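Local coordinates for apical membrane antigen 1 (Babesia divergens, PDB 4APM), which probably takes part in host-cell invasion at the moving junction of this apicomplexan parasite, as a calcium-binding, membrane-anchored surface antigen, at residues D10-Y15 and N334-D339. Residues are numbered along the deposited sequence; the frame is centred on the assembly and turned at random.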
ATOM      1  N   ASP A  10       6.583 -12.633 -18.026  1.00 63.03           N
ATOM      2  CA  ASP A  10       6.644 -14.037 -17.611  1.00 60.88           C
ATOM      3  C   ASP A  10       7.572 -14.273 -16.430  1.00 52.33           C
ATOM      4  O   ASP A  10       7.167 -14.862 -15.446  1.00 58.77           O
ATOM      5  CB  ASP A  10       7.027 -14.958 -18.779  1.00 69.33           C
ATOM      6  CG  ASP A  10       5.951 -15.024 -19.854  1.00 78.29           C
ATOM      7  OD1 ASP A  10       4.758 -14.863 -19.522  1.00 77.77           O
ATOM      8  OD2 ASP A  10       6.305 -15.219 -21.038  1.00 78.60           O
ATOM      9  N   ILE A  11       8.820 -13.837 -16.514  1.00 51.19           N
ATOM     10  CA  ILE A  11       9.749 -14.191 -15.445  1.00 54.08           C
ATOM     11  C   ILE A  11       9.494 -13.408 -14.139  1.00 52.90           C
ATOM     12  O   ILE A  11       9.858 -13.856 -13.049  1.00 51.21           O
ATOM     13  CB  ILE A  11      11.243 -14.225 -15.891  1.00 56.38           C
ATOM     14  CG1 ILE A  11      12.027 -13.012 -15.377  1.00 60.58           C
ATOM     15  CG2 ILE A  11      11.372 -14.402 -17.403  1.00 57.32           C
ATOM     16  CD1 ILE A  11      13.445 -13.343 -14.960  1.00 57.56           C
ATOM     17  N   TRP A  12       8.751 -12.311 -14.247  1.00 50.07           N
ATOM     18  CA  TRP A  12       8.353 -11.521 -13.077  1.00 48.49           C
ATOM     19  C   TRP A  12       7.011 -11.935 -12.499  1.00 49.51           C
ATOM     20  O   TRP A  12       6.646 -11.527 -11.386  1.00 51.91           O
ATOM     21  CB  TRP A  12       8.344 -10.038 -13.434  1.00 42.51           C
ATOM     22  CG  TRP A  12       9.706  -9.402 -13.391  1.00 38.98           C
ATOM     23  CD1 TRP A  12      10.527  -9.064 -14.466  1.00 39.46           C
ATOM     24  CD2 TRP A  12      10.431  -8.950 -12.200  1.00 35.97           C
ATOM     25  NE1 TRP A  12      11.682  -8.458 -14.029  1.00 35.99           N
ATOM     26  CE2 TRP A  12      11.689  -8.374 -12.677  1.00 35.77           C
ATOM     27  CE3 TRP A  12      10.168  -8.960 -10.838  1.00 36.39           C
ATOM     28  CZ2 TRP A  12      12.628  -7.848 -11.811  1.00 33.74           C
ATOM     29  CZ3 TRP A  12      11.139  -8.447  -9.971  1.00 38.34           C
ATOM     30  CH2 TRP A  12      12.344  -7.914 -10.452  1.00 37.00           C
ATOM     31  N   GLY A  13       6.279 -12.768 -13.235  1.00 44.67           N
ATOM     32  CA  GLY A  13       4.857 -12.989 -12.984  1.00 41.25           C
ATOM     33  C   GLY A  13       4.522 -13.447 -11.576  1.00 41.69           C
ATOM     34  O   GLY A  13       3.533 -13.024 -10.999  1.00 43.74           O
ATOM     35  N   ARG A  14       5.348 -14.309 -11.007  1.00 44.44           N
ATOM     36  CA  ARG A  14       5.069 -14.812  -9.673  1.00 41.78           C
ATOM     37  C   ARG A  14       5.266 -13.720  -8.626  1.00 41.57           C
ATOM     38  O   ARG A  14       4.392 -13.504  -7.778  1.00 39.43           O
ATOM     39  CB  ARG A  14       5.911 -16.037  -9.340  1.00 38.32           C
ATOM     40  CG  ARG A  14       5.294 -16.874  -8.232  1.00 47.16           C
ATOM     41  CD  ARG A  14       5.987 -18.223  -8.068  0.60 48.34           C
ATOM     42  NE  ARG A  14       6.734 -18.283  -6.813  0.60 51.13           N
ATOM     43  CZ  ARG A  14       8.055 -18.161  -6.718  0.60 55.56           C
ATOM     44  NH1 ARG A  14       8.796 -18.006  -7.813  0.60 54.40           N
ATOM     45  NH2 ARG A  14       8.640 -18.215  -5.530  0.60 56.28           N
ATOM     46  N   TYR A  15       6.389 -13.004  -8.727  1.00 34.93           N
ATOM     47  CA  TYR A  15       6.743 -11.978  -7.760  1.00 34.48           C
ATOM     48  C   TYR A  15       5.776 -10.784  -7.823  1.00 32.46           C
ATOM     49  O   TYR A  15       5.535 -10.113  -6.819  1.00 32.06           O
ATOM     50  CB  TYR A  15       8.185 -11.496  -7.993  1.00 31.64           C
ATOM     51  CG  TYR A  15       8.701 -10.554  -6.905  1.00 32.93           C
ATOM     52  CD1 TYR A  15       9.183 -11.050  -5.680  1.00 32.64           C
ATOM     53  CD2 TYR A  15       8.718  -9.174  -7.105  1.00 28.49           C
ATOM     54  CE1 TYR A  15       9.648 -10.186  -4.683  1.00 30.90           C
ATOM     55  CE2 TYR A  15       9.210  -8.308  -6.140  1.00 29.85           C
ATOM     56  CZ  TYR A  15       9.648  -8.802  -4.924  1.00 33.75           C
ATOM     57  OH  TYR A  15      10.079  -7.908  -3.951  1.00 31.36           O
ATOM     58  N   ASN A 334       4.247  -4.724 -13.736  1.00 33.95           N
ATOM     59  CA  ASN A 334       4.445  -6.175 -13.888  1.00 35.40           C
ATOM     60  C   ASN A 334       5.923  -6.582 -14.010  1.00 37.43           C
ATOM     61  O   ASN A 334       6.234  -7.754 -14.254  1.00 34.05           O
ATOM     62  CB  ASN A 334       3.592  -6.764 -15.042  1.00 33.44           C
ATOM     63  CG  ASN A 334       4.045  -6.290 -16.422  1.00 36.24           C
ATOM     64  OD1 ASN A 334       5.208  -5.938 -16.619  1.00 35.16           O
ATOM     65  ND2 ASN A 334       3.117  -6.279 -17.386  1.00 37.09           N
ATOM     66  N   CYS A 335       6.821  -5.621 -13.771  1.00 36.60           N
ATOM     67  CA  CYS A 335       8.244  -5.918 -13.530  1.00 36.01           C
ATOM     68  C   CYS A 335       8.936  -4.762 -12.803  1.00 37.62           C
ATOM     69  O   CYS A 335       8.364  -3.669 -12.643  1.00 38.79           O
ATOM     70  CB  CYS A 335       8.951  -6.167 -14.854  1.00 38.67           C
ATOM     71  SG  CYS A 335       8.826  -4.724 -15.929  1.00 41.60           S
ATOM     72  N   LEU A 336      10.177  -4.997 -12.390  1.00 33.13           N
ATOM     73  CA  LEU A 336      10.970  -3.987 -11.698  1.00 33.65           C
ATOM     74  C   LEU A 336      12.281  -3.755 -12.475  1.00 35.50           C
ATOM     75  O   LEU A 336      12.756  -4.651 -13.158  1.00 33.09           O
ATOM     76  CB  LEU A 336      11.275  -4.436 -10.258  1.00 30.53           C
ATOM     77  CG  LEU A 336      10.121  -4.787  -9.305  1.00 31.26           C
ATOM     78  CD1 LEU A 336      10.663  -5.168  -7.936  1.00 27.77           C
ATOM     79  CD2 LEU A 336       9.113  -3.655  -9.177  1.00 24.77           C
ATOM     80  N   ILE A 337      12.809  -2.534 -12.397  1.00 31.94           N
ATOM     81  CA  ILE A 337      14.124  -2.175 -12.898  1.00 32.83           C
ATOM     82  C   ILE A 337      15.017  -1.927 -11.674  1.00 36.01           C
ATOM     83  O   ILE A 337      14.589  -1.254 -10.728  1.00 33.77           O
ATOM     84  CB  ILE A 337      14.037  -0.857 -13.694  1.00 37.59           C
ATOM     85  CG1 ILE A 337      13.193  -1.034 -14.942  1.00 36.80           C
ATOM     86  CG2 ILE A 337      15.417  -0.280 -13.989  1.00 37.47           C
ATOM     87  CD1 ILE A 337      11.775  -0.525 -14.784  1.00 43.48           C
ATOM     88  N   ILE A 338      16.229  -2.481 -11.648  1.00 32.22           N
ATOM     89  CA  ILE A 338      17.083  -2.198 -10.507  1.00 35.24           C
ATOM     90  C   ILE A 338      17.725  -0.816 -10.641  1.00 36.68           C
ATOM     91  O   ILE A 338      18.052  -0.368 -11.749  1.00 38.08           O
ATOM     92  CB  ILE A 338      18.117  -3.315 -10.181  1.00 39.81           C
ATOM     93  CG1 ILE A 338      18.734  -3.064  -8.801  1.00 41.73           C
ATOM     94  CG2 ILE A 338      19.220  -3.394 -11.232  1.00 39.32           C
ATOM     95  CD1 ILE A 338      19.970  -3.888  -8.511  1.00 50.27           C
ATOM     96  N   ASP A 339      17.805  -0.111  -9.520  1.00 36.30           N
ATOM     97  CA  ASP A 339      18.359   1.232  -9.485  1.00 37.45           C
ATOM     98  C   ASP A 339      18.608   1.641  -8.032  1.00 37.53           C
ATOM     99  O   ASP A 339      17.670   1.780  -7.267  1.00 41.71           O
ATOM    100  CB  ASP A 339      17.413   2.225 -10.171  1.00 37.72           C
ATOM    101  CG  ASP A 339      17.959   3.633 -10.177  1.00 47.35           C
ATOM    102  OD1 ASP A 339      19.038   3.854 -10.773  1.00 50.08           O
ATOM    103  OD2 ASP A 339      17.329   4.519  -9.560  1.00 56.20           O
TER
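Trp12 lays one face of its indole over the backbone and side-chain base of Cys335 and Leu336. At the pyrrole end the contact is CH-pi: Cys335 CB stands 3.6 Å from the centroid of the Trp12 five-membered ring and 23° off its normal. Further along the same face, Leu336 N sits 3.7 Å above the Trp12 ring plane, over its centre, so the indole spreads across the Cys335-Leu336 peptide. The benzo end meets Leu336 both at its carbonyl (Trp12 CZ2 to Leu336 O, 3.5 Å) and at its side chain (Trp12 CH2 to Leu336 CB, 3.6 Å). The shortest approach is at the root of the tryptophan, Trp12 CB to Asn334 O at 3.2 Å. Leu336 crosses both aromatic side chains at about a right angle and reaches past the indole to Tyr15, where its CD1 lies 3.9 Å from Tyr15 CE2. Tyr15 CD2 in turn lies at the edge of the indole, in its plane. Tyr15 is placed for this by its first torsion (chi1 -172°), which sets CG opposite the backbone N.

No hydrogen bond links the segments; van der Waals and CH-pi packing against side-chain carbons and peptide atoms alike buries 223 Å² in all. The polar end of the indole is fixed outside them: Trp12 NE1 is hydrogen-bonded to Thr365 OG1. A classic beta bulge sets Asn334 and Cys335 together against the single Gly228 of strand 225-231, and Asn334 OD1 accepts from Gly230 N.

The axes of segment 10-15, part of helix 8-16, and strand 335-339 approach to 8.6 Å, with 102° between their directions. An N-terminal helix of the AMA1 fragment is thus packed onto the strand outermost, within this chain, in a mixed sheet; that strand pairs antiparallel with strand 225-231 and is tied to strand 234-237 by the Cys235-Cys335 disulfide.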